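Local coordinates for sporulation-control protein spo0M (PDB 5CL2) that controls the expression of spo0A and is required for Bacillus subtilis to pass the morphological stage 0 of sporulation, at residues E154-E168 / R204-Y217. Residues are numbered along the deposited sequence; the frame is centred on the assembly and turned at random.
Sequences EQAPYFQRRLPFVQE and RRARGLRGWLEEMY
W212, in the loop linking strands 195-202 and 224-229, lies against the antiparallel hairpin of strands 146-155 and 165-173 and is tied to it through both backbone and indole. W212 N donates to Q155 O (2.9 Å) in the carbonyl plane, and Y158 N returns a bond to W212 O (3.1 Å), fixing the loop beside the hairpin where strand 146-155 ends. With CG anti to the carbonyl carbon (chi1 -59°), the indole turns inward: F159 CE2 lies over one face toward the rim, the two six-membered rings inclined at 44°, while the R204 guanidinium lies against the opposite face. The hairpin supplies the first two strands of an antiparallel five-stranded sheet, 146-155 outermost, and I188 of neighbouring strand 185-191 also touches the indole. W212 NE1 hydrogen-bonds E168 OE1 (3.0 Å) from above the carboxylate plane; R204 NE forms a salt bridge with E168 OE2, whose modelled place is less sure, and R204 NH2 donates to G211 O (2.8 Å). A leucine in place of W212 would probably leave E168 OE1 without its indole donor and open a gap between F159 and R204. R210 NE makes a nearly straight salt bridge to E154 OE1 (3.0 Å, 164°), on the syn side but tilted out of the carboxylate plane; the same guanidinium also pairs with E61. Farther along, the Y158 and Y217 rings form an offset stack, centroids 5.0 Å apart; Y158 OH bonds D194 of the second subunit, and Y217 OH bonds E201.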
ATOM      1  N   GLU A 154      -3.899  -5.578  13.272  1.00 47.41           N
ATOM      2  CA  GLU A 154      -2.597  -5.798  13.880  1.00 44.72           C
ATOM      3  C   GLU A 154      -1.537  -5.059  13.087  1.00 43.50           C
ATOM      4  O   GLU A 154      -1.589  -4.994  11.851  1.00 42.26           O
ATOM      5  CB  GLU A 154      -2.239  -7.287  13.913  1.00 49.86           C
ATOM      6  CG  GLU A 154      -3.226  -8.224  14.591  1.00 49.96           C
ATOM      7  CD  GLU A 154      -3.201  -8.166  16.109  1.00 55.83           C
ATOM      8  OE1 GLU A 154      -2.118  -8.006  16.718  1.00 57.34           O
ATOM      9  OE2 GLU A 154      -4.267  -8.382  16.708  1.00 58.97           O
ATOM     10  N   GLN A 155      -0.575  -4.500  13.801  1.00 40.99           N
ATOM     11  CA  GLN A 155       0.576  -3.870  13.185  1.00 45.10           C
ATOM     12  C   GLN A 155       1.224  -4.835  12.176  1.00 50.86           C
ATOM     13  O   GLN A 155       1.453  -6.013  12.510  1.00 44.43           O
ATOM     14  CB  GLN A 155       1.572  -3.499  14.281  1.00 49.00           C
ATOM     15  CG  GLN A 155       2.962  -3.245  13.798  1.00 49.59           C
ATOM     16  CD  GLN A 155       3.937  -3.126  14.929  1.00 50.14           C
ATOM     17  OE1 GLN A 155       3.960  -3.961  15.845  1.00 50.84           O
ATOM     18  NE2 GLN A 155       4.719  -2.048  14.913  1.00 49.60           N
ATOM     19  N   ALA A 156       1.462  -4.392  10.938  1.00 47.42           N
ATOM     20  CA  ALA A 156       2.066  -5.302   9.951  1.00 44.74           C
ATOM     21  C   ALA A 156       3.050  -4.663   8.938  1.00 43.57           C
ATOM     22  O   ALA A 156       2.865  -4.781   7.718  1.00 41.13           O
ATOM     23  CB  ALA A 156       0.955  -6.038   9.199  1.00 40.93           C
ATOM     24  N   PRO A 157       4.157  -4.084   9.433  1.00 41.38           N
ATOM     25  CA  PRO A 157       5.160  -3.530   8.516  1.00 44.28           C
ATOM     26  C   PRO A 157       5.740  -4.569   7.574  1.00 47.28           C
ATOM     27  O   PRO A 157       6.138  -4.201   6.470  1.00 49.18           O
ATOM     28  CB  PRO A 157       6.260  -3.006   9.457  1.00 44.73           C
ATOM     29  CG  PRO A 157       6.071  -3.757  10.733  1.00 46.88           C
ATOM     30  CD  PRO A 157       4.577  -3.966  10.841  1.00 43.22           C
ATOM     31  N   TYR A 158       5.772  -5.837   7.981  1.00 46.44           N
ATOM     32  CA  TYR A 158       6.348  -6.899   7.145  1.00 45.93           C
ATOM     33  C   TYR A 158       5.745  -7.005   5.747  1.00 47.18           C
ATOM     34  O   TYR A 158       6.461  -7.278   4.782  1.00 46.36           O
ATOM     35  CB  TYR A 158       6.221  -8.236   7.871  1.00 52.25           C
ATOM     36  CG  TYR A 158       6.696  -9.457   7.109  1.00 55.25           C
ATOM     37  CD1 TYR A 158       8.051  -9.743   6.945  1.00 55.11           C
ATOM     38  CD2 TYR A 158       5.772 -10.347   6.575  1.00 58.46           C
ATOM     39  CE1 TYR A 158       8.456 -10.889   6.258  1.00 52.91           C
ATOM     40  CE2 TYR A 158       6.168 -11.475   5.896  1.00 57.54           C
ATOM     41  CZ  TYR A 158       7.496 -11.741   5.738  1.00 55.24           C
ATOM     42  OH  TYR A 158       7.815 -12.884   5.056  1.00 58.31           O
ATOM     43  N   PHE A 159       4.440  -6.760   5.623  1.00 48.24           N
ATOM     44  CA  PHE A 159       3.752  -6.875   4.332  1.00 44.39           C
ATOM     45  C   PHE A 159       3.812  -5.599   3.486  1.00 48.23           C
ATOM     46  O   PHE A 159       3.449  -5.605   2.300  1.00 47.22           O
ATOM     47  CB  PHE A 159       2.300  -7.264   4.556  1.00 44.33           C
ATOM     48  CG  PHE A 159       2.133  -8.621   5.173  1.00 50.86           C
ATOM     49  CD1 PHE A 159       2.562  -9.754   4.506  1.00 51.12           C
ATOM     50  CD2 PHE A 159       1.580  -8.761   6.429  1.00 45.46           C
ATOM     51  CE1 PHE A 159       2.427 -11.005   5.082  1.00 55.66           C
ATOM     52  CE2 PHE A 159       1.423 -10.005   6.994  1.00 53.86           C
ATOM     53  CZ  PHE A 159       1.857 -11.135   6.323  1.00 51.24           C
ATOM     54  N   GLN A 160       4.286  -4.510   4.088  1.00 44.88           N
ATOM     55  CA  GLN A 160       4.463  -3.250   3.357  1.00 49.80           C
ATOM     56  C   GLN A 160       3.241  -2.840   2.517  1.00 49.52           C
ATOM     57  O   GLN A 160       3.380  -2.456   1.356  1.00 50.56           O
ATOM     58  CB  GLN A 160       5.706  -3.332   2.451  1.00 46.95           C
ATOM     59  CG  GLN A 160       7.029  -3.557   3.239  1.00 48.82           C
ATOM     60  CD  GLN A 160       8.290  -3.459   2.384  1.00 51.77           C
ATOM     61  OE1 GLN A 160       8.321  -2.777   1.343  1.00 47.93           O
ATOM     62  NE2 GLN A 160       9.359  -4.128   2.840  1.00 56.05           N
ATOM     63  N   ARG A 161       2.053  -2.922   3.111  1.00 43.53           N
ATOM     64  CA  ARG A 161       0.821  -2.546   2.413  1.00 50.25           C
ATOM     65  C   ARG A 161       0.587  -1.021   2.462  1.00 47.47           C
ATOM     66  O   ARG A 161       1.353  -0.267   3.082  1.00 39.33           O
ATOM     67  CB  ARG A 161      -0.386  -3.253   3.032  1.00 49.63           C
ATOM     68  CG  ARG A 161      -0.141  -4.697   3.404  1.00 47.05           C
ATOM     69  CD  ARG A 161       0.040  -5.494   2.160  1.00 50.73           C
ATOM     70  NE  ARG A 161      -1.194  -5.526   1.387  1.00 58.60           N
ATOM     71  CZ  ARG A 161      -1.253  -5.945   0.128  1.00 58.28           C
ATOM     72  NH1 ARG A 161      -0.145  -6.336  -0.475  1.00 55.75           N
ATOM     73  NH2 ARG A 161      -2.407  -5.958  -0.530  1.00 55.31           N
ATOM     74  N   ARG A 162      -0.504  -0.590   1.840  1.00 50.27           N
ATOM     75  CA  ARG A 162      -0.894   0.809   1.865  1.00 44.29           C
ATOM     76  C   ARG A 162      -1.100   1.259   3.313  1.00 44.22           C
ATOM     77  O   ARG A 162      -0.547   2.278   3.742  1.00 44.24           O
ATOM     78  CB  ARG A 162      -2.162   1.009   1.044  1.00 45.75           C
ATOM     79  CG  ARG A 162      -2.481   2.472   0.799  1.00 47.91           C
ATOM     80  CD  ARG A 162      -3.811   2.675   0.089  1.00 47.58           C
ATOM     81  NE  ARG A 162      -4.969   2.328   0.916  1.00 48.24           N
ATOM     82  CZ  ARG A 162      -5.646   3.199   1.661  1.00 48.26           C
ATOM     83  NH1 ARG A 162      -5.242   4.456   1.727  1.00 48.96           N
ATOM     84  NH2 ARG A 162      -6.702   2.804   2.371  1.00 42.64           N
ATOM     85  N   LEU A 163      -1.838   0.465   4.083  1.00 44.51           N
ATOM     86  CA  LEU A 163      -2.038   0.732   5.508  1.00 43.62           C
ATOM     87  C   LEU A 163      -0.964   0.016   6.351  1.00 49.63           C
ATOM     88  O   LEU A 163      -0.418  -0.985   5.937  1.00 41.91           O
ATOM     89  CB  LEU A 163      -3.431   0.280   5.916  1.00 42.83           C
ATOM     90  CG  LEU A 163      -4.509   0.955   5.076  1.00 48.26           C
ATOM     91  CD1 LEU A 163      -5.882   0.381   5.438  1.00 48.33           C
ATOM     92  CD2 LEU A 163      -4.459   2.484   5.327  1.00 45.96           C
ATOM     93  N   PRO A 164      -0.651   0.557   7.528  1.00 48.78           N
ATOM     94  CA  PRO A 164       0.327   0.006   8.472  1.00 36.62           C
ATOM     95  C   PRO A 164      -0.113  -1.288   9.156  1.00 45.62           C
ATOM     96  O   PRO A 164       0.703  -1.931   9.833  1.00 45.98           O
ATOM     97  CB  PRO A 164       0.491   1.129   9.497  1.00 41.81           C
ATOM     98  CG  PRO A 164      -0.834   1.937   9.394  1.00 38.71           C
ATOM     99  CD  PRO A 164      -1.161   1.881   7.939  1.00 38.16           C
ATOM    100  N   PHE A 165      -1.385  -1.644   9.017  1.00 45.74           N
ATOM    101  CA  PHE A 165      -1.938  -2.818   9.685  1.00 44.57           C
ATOM    102  C   PHE A 165      -2.581  -3.827   8.735  1.00 43.03           C
ATOM    103  O   PHE A 165      -2.853  -3.515   7.589  1.00 46.50           O
ATOM    104  CB  PHE A 165      -2.983  -2.381  10.712  1.00 42.89           C
ATOM    105  CG  PHE A 165      -4.179  -1.724  10.089  1.00 46.40           C
ATOM    106  CD1 PHE A 165      -5.251  -2.483   9.635  1.00 44.53           C
ATOM    107  CD2 PHE A 165      -4.224  -0.337   9.951  1.00 45.09           C
ATOM    108  CE1 PHE A 165      -6.351  -1.867   9.045  1.00 45.89           C
ATOM    109  CE2 PHE A 165      -5.311   0.276   9.371  1.00 44.14           C
ATOM    110  CZ  PHE A 165      -6.373  -0.496   8.911  1.00 47.88           C
ATOM    111  N   VAL A 166      -2.838  -5.044   9.208  1.00 43.19           N
ATOM    112  CA  VAL A 166      -3.736  -5.923   8.457  1.00 44.36           C
ATOM    113  C   VAL A 166      -4.821  -6.444   9.382  1.00 43.25           C
ATOM    114  O   VAL A 166      -4.629  -6.483  10.597  1.00 45.80           O
ATOM    115  CB  VAL A 166      -2.987  -7.133   7.814  1.00 46.75           C
ATOM    116  CG1 VAL A 166      -1.973  -6.647   6.821  1.00 46.58           C
ATOM    117  CG2 VAL A 166      -2.331  -7.989   8.877  1.00 42.95           C
ATOM    118  N   GLN A 167      -5.965  -6.840   8.832  1.00 43.42           N
ATOM    119  CA  GLN A 167      -6.954  -7.460   9.697  1.00 46.80           C
ATOM    120  C   GLN A 167      -6.656  -8.969   9.790  1.00 47.75           C
ATOM    121  O   GLN A 167      -6.663  -9.681   8.798  1.00 45.51           O
ATOM    122  CB  GLN A 167      -8.387  -7.213   9.210  1.00 45.45           C
ATOM    123  CG  GLN A 167      -9.411  -7.764  10.190  1.00 49.59           C
ATOM    124  CD  GLN A 167     -10.840  -7.260   9.977  1.00 48.75           C
ATOM    125  OE1 GLN A 167     -11.293  -7.052   8.850  1.00 43.87           O
ATOM    126  NE2 GLN A 167     -11.557  -7.074  11.078  1.00 45.66           N
ATOM    127  N   GLU A 168      -6.376  -9.430  11.000  1.00 48.60           N
ATOM    128  CA  GLU A 168      -6.054 -10.818  11.269  1.00 48.37           C
ATOM    129  C   GLU A 168      -7.267 -11.535  11.869  1.00 48.61           C
ATOM    130  O   GLU A 168      -7.784 -11.131  12.927  1.00 48.34           O
ATOM    131  CB  GLU A 168      -4.861 -10.913  12.218  1.00 48.58           C
ATOM    132  CG  GLU A 168      -4.385 -12.346  12.503  1.00 50.80           C
ATOM    133  CD  GLU A 168      -3.135 -12.366  13.364  1.00 52.87           C
ATOM    134  OE1 GLU A 168      -2.530 -11.290  13.556  1.00 58.35           O
ATOM    135  OE2 GLU A 168      -2.743 -13.449  13.845  1.00 55.45           O
ATOM    136  N   ARG A 204      -0.062 -19.037  15.933  1.00 56.59           N
ATOM    137  CA  ARG A 204       0.535 -17.755  16.331  1.00 54.24           C
ATOM    138  C   ARG A 204       0.296 -17.461  17.813  1.00 47.93           C
ATOM    139  O   ARG A 204       1.213 -16.999  18.508  1.00 45.04           O
ATOM    140  CB  ARG A 204      -0.002 -16.616  15.449  1.00 52.00           C
ATOM    141  CG  ARG A 204       0.780 -16.484  14.126  1.00 54.04           C
ATOM    142  CD  ARG A 204       0.154 -15.461  13.173  1.00 53.86           C
ATOM    143  NE  ARG A 204       0.060 -14.114  13.740  1.00 54.27           N
ATOM    144  CZ  ARG A 204       1.083 -13.273  13.827  1.00 52.14           C
ATOM    145  NH1 ARG A 204       2.287 -13.631  13.395  1.00 52.96           N
ATOM    146  NH2 ARG A 204       0.900 -12.074  14.347  1.00 52.72           N
ATOM    147  N   ARG A 205      -0.898 -17.762  18.320  1.00 47.48           N
ATOM    148  CA  ARG A 205      -1.153 -17.517  19.739  1.00 48.02           C
ATOM    149  C   ARG A 205      -0.348 -18.474  20.582  1.00 52.57           C
ATOM    150  O   ARG A 205       0.249 -18.049  21.567  1.00 53.53           O
ATOM    151  CB  ARG A 205      -2.638 -17.674  20.120  1.00 50.56           C
ATOM    152  CG  ARG A 205      -3.590 -16.733  19.414  1.00 59.35           C
ATOM    153  CD  ARG A 205      -2.944 -15.372  19.208  1.00 55.60           C
ATOM    154  NE  ARG A 205      -3.441 -14.822  17.958  1.00 55.60           N
ATOM    155  CZ  ARG A 205      -2.699 -14.116  17.118  1.00 53.10           C
ATOM    156  NH1 ARG A 205      -1.420 -13.867  17.382  1.00 53.24           N
ATOM    157  NH2 ARG A 205      -3.237 -13.677  16.002  1.00 59.96           N
ATOM    158  N   ALA A 206      -0.307 -19.752  20.186  1.00 50.76           N
ATOM    159  CA  ALA A 206       0.488 -20.736  20.914  1.00 53.57           C
ATOM    160  C   ALA A 206       1.928 -20.266  20.978  1.00 53.72           C
ATOM    161  O   ALA A 206       2.590 -20.414  21.996  1.00 54.92           O
ATOM    162  CB  ALA A 206       0.403 -22.141  20.254  1.00 54.71           C
ATOM    163  N   ARG A 207       2.409 -19.691  19.884  1.00 51.27           N
ATOM    164  CA  ARG A 207       3.799 -19.248  19.820  1.00 54.06           C
ATOM    165  C   ARG A 207       3.986 -17.841  20.415  1.00 50.73           C
ATOM    166  O   ARG A 207       5.097 -17.311  20.449  1.00 55.38           O
ATOM    167  CB  ARG A 207       4.298 -19.279  18.376  1.00 48.66           C
ATOM    168  CG  ARG A 207       4.330 -20.682  17.768  1.00 58.66           C
ATOM    169  CD  ARG A 207       5.004 -20.681  16.415  1.00 55.09           C
ATOM    170  NE  ARG A 207       4.106 -20.195  15.382  1.00 58.57           N
ATOM    171  CZ  ARG A 207       4.515 -19.730  14.211  1.00 60.43           C
ATOM    172  NH1 ARG A 207       5.815 -19.680  13.942  1.00 59.63           N
ATOM    173  NH2 ARG A 207       3.628 -19.299  13.321  1.00 60.30           N
ATOM    174  N   GLY A 208       2.901 -17.245  20.893  1.00 56.32           N
ATOM    175  CA  GLY A 208       2.949 -15.906  21.476  1.00 56.53           C
ATOM    176  C   GLY A 208       3.418 -14.826  20.510  1.00 53.17           C
ATOM    177  O   GLY A 208       4.146 -13.905  20.888  1.00 53.23           O
ATOM    178  N   LEU A 209       3.009 -14.955  19.252  1.00 53.20           N
ATOM    179  CA  LEU A 209       3.324 -13.964  18.218  1.00 55.30           C
ATOM    180  C   LEU A 209       2.171 -12.967  18.059  1.00 52.25           C
ATOM    181  O   LEU A 209       1.008 -13.369  17.988  1.00 51.49           O
ATOM    182  CB  LEU A 209       3.599 -14.639  16.868  1.00 50.33           C
ATOM    183  CG  LEU A 209       4.727 -15.670  16.798  1.00 53.67           C
ATOM    184  CD1 LEU A 209       4.674 -16.415  15.482  1.00 52.19           C
ATOM    185  CD2 LEU A 209       6.070 -14.996  16.983  1.00 55.67           C
ATOM    186  N   ARG A 210       2.504 -11.675  18.022  1.00 52.72           N
ATOM    187  CA  ARG A 210       1.541 -10.603  17.738  1.00 51.02           C
ATOM    188  C   ARG A 210       2.136  -9.681  16.690  1.00 52.16           C
ATOM    189  O   ARG A 210       3.333  -9.360  16.733  1.00 52.58           O
ATOM    190  CB  ARG A 210       1.172  -9.794  18.988  1.00 55.50           C
ATOM    191  CG  ARG A 210       0.273 -10.500  20.010  1.00 56.72           C
ATOM    192  CD  ARG A 210      -1.141 -10.776  19.470  1.00 58.70           C
ATOM    193  NE  ARG A 210      -1.992  -9.599  19.250  1.00 60.35           N
ATOM    194  CZ  ARG A 210      -2.695  -8.974  20.201  1.00 64.10           C
ATOM    195  NH1 ARG A 210      -2.653  -9.391  21.460  1.00 66.07           N
ATOM    196  NH2 ARG A 210      -3.454  -7.932  19.897  1.00 51.35           N
ATOM    197  N   GLY A 211       1.316  -9.279  15.728  1.00 47.46           N
ATOM    198  CA  GLY A 211       1.789  -8.411  14.666  1.00 47.87           C
ATOM    199  C   GLY A 211       2.630  -9.169  13.660  1.00 50.59           C
ATOM    200  O   GLY A 211       3.045 -10.297  13.923  1.00 47.20           O
ATOM    201  N   TRP A 212       2.903  -8.543  12.517  1.00 46.37           N
ATOM    202  CA  TRP A 212       3.618  -9.208  11.439  1.00 47.40           C
ATOM    203  C   TRP A 212       4.912  -8.477  11.119  1.00 52.21           C
ATOM    204  O   TRP A 212       4.891  -7.386  10.520  1.00 49.16           O
ATOM    205  CB  TRP A 212       2.702  -9.288  10.223  1.00 41.85           C
ATOM    206  CG  TRP A 212       1.460 -10.049  10.572  1.00 46.97           C
ATOM    207  CD1 TRP A 212       0.394  -9.596  11.305  1.00 42.83           C
ATOM    208  CD2 TRP A 212       1.158 -11.414  10.260  1.00 48.26           C
ATOM    209  NE1 TRP A 212      -0.553 -10.577  11.447  1.00 47.84           N
ATOM    210  CE2 TRP A 212      -0.096 -11.727  10.796  1.00 50.63           C
ATOM    211  CE3 TRP A 212       1.839 -12.414   9.540  1.00 51.86           C
ATOM    212  CZ2 TRP A 212      -0.705 -12.964  10.671  1.00 51.00           C
ATOM    213  CZ3 TRP A 212       1.241 -13.652   9.398  1.00 51.42           C
ATOM    214  CH2 TRP A 212      -0.013 -13.920   9.961  1.00 51.75           C
ATOM    215  N   LEU A 213       6.036  -9.098  11.500  1.00 48.40           N
ATOM    216  CA  LEU A 213       7.338  -8.427  11.505  1.00 51.17           C
ATOM    217  C   LEU A 213       8.443  -9.259  10.864  1.00 59.16           C
ATOM    218  O   LEU A 213       8.395 -10.494  10.862  1.00 58.95           O
ATOM    219  CB  LEU A 213       7.758  -8.068  12.934  1.00 56.64           C
ATOM    220  CG  LEU A 213       6.711  -7.580  13.938  1.00 56.93           C
ATOM    221  CD1 LEU A 213       7.313  -7.560  15.334  1.00 58.21           C
ATOM    222  CD2 LEU A 213       6.153  -6.226  13.554  1.00 47.56           C
ATOM    223  N   GLU A 214       9.448  -8.563  10.340  1.00 61.20           N
ATOM    224  CA  GLU A 214      10.591  -9.175   9.680  1.00 64.22           C
ATOM    225  C   GLU A 214      11.231 -10.302  10.496  1.00 68.44           C
ATOM    226  O   GLU A 214      11.502 -11.374   9.968  1.00 68.15           O
ATOM    227  CB  GLU A 214      11.644  -8.107   9.398  1.00 66.50           C
ATOM    228  CG  GLU A 214      11.851  -7.789   7.944  1.00 73.84           C
ATOM    229  CD  GLU A 214      12.787  -6.606   7.761  1.00 83.96           C
ATOM    230  OE1 GLU A 214      13.488  -6.264   8.743  1.00 79.10           O
ATOM    231  OE2 GLU A 214      12.806  -6.010   6.654  1.00 83.81           O
ATOM    232  N   GLU A 215      11.460 -10.039  11.780  1.00 67.31           N
ATOM    233  CA  GLU A 215      12.118 -10.986  12.673  1.00 67.71           C
ATOM    234  C   GLU A 215      11.348 -12.302  12.883  1.00 68.92           C
ATOM    235  O   GLU A 215      11.914 -13.279  13.373  1.00 72.12           O
ATOM    236  CB  GLU A 215      12.418 -10.345  14.035  1.00 68.43           C
ATOM    237  CG  GLU A 215      11.384  -9.369  14.617  1.00 75.25           C
ATOM    238  CD  GLU A 215      11.571  -7.896  14.190  1.00 78.19           C
ATOM    239  OE1 GLU A 215      11.918  -7.609  13.022  1.00 76.77           O
ATOM    240  OE2 GLU A 215      11.411  -7.017  15.067  1.00 83.95           O
ATOM    241  N   MET A 216      10.059 -12.323  12.561  1.00 67.40           N
ATOM    242  CA  MET A 216       9.286 -13.561  12.644  1.00 62.07           C
ATOM    243  C   MET A 216       9.518 -14.511  11.469  1.00 63.27           C
ATOM    244  O   MET A 216       9.156 -15.676  11.547  1.00 57.46           O
ATOM    245  CB  MET A 216       7.797 -13.236  12.768  1.00 49.97           C
ATOM    246  CG  MET A 216       7.506 -12.290  13.914  1.00 61.77           C
ATOM    247  SD  MET A 216       5.779 -11.739  14.012  1.00 49.10           S
ATOM    248  CE  MET A 216       5.788 -10.889  15.581  1.00 50.66           C
ATOM    249  N   TYR A 217       9.930 -13.967  10.329  1.00 64.53           N
ATOM    250  CA  TYR A 217      10.245 -14.761   9.144  1.00 66.23           C
ATOM    251  C   TYR A 217      11.730 -14.850   8.715  1.00 71.06           C
ATOM    252  O   TYR A 217      12.036 -15.382   7.641  1.00 68.64           O
ATOM    253  CB  TYR A 217       9.337 -14.285   8.011  1.00 56.26           C
ATOM    254  CG  TYR A 217       7.910 -14.598   8.404  1.00 61.93           C
ATOM    255  CD1 TYR A 217       7.385 -15.866   8.190  1.00 63.26           C
ATOM    256  CD2 TYR A 217       7.118 -13.666   9.086  1.00 56.83           C
ATOM    257  CE1 TYR A 217       6.088 -16.185   8.576  1.00 64.70           C
ATOM    258  CE2 TYR A 217       5.824 -13.986   9.488  1.00 57.53           C
ATOM    259  CZ  TYR A 217       5.315 -15.247   9.227  1.00 56.72           C
ATOM    260  OH  TYR A 217       4.034 -15.577   9.611  1.00 58.46           O
TER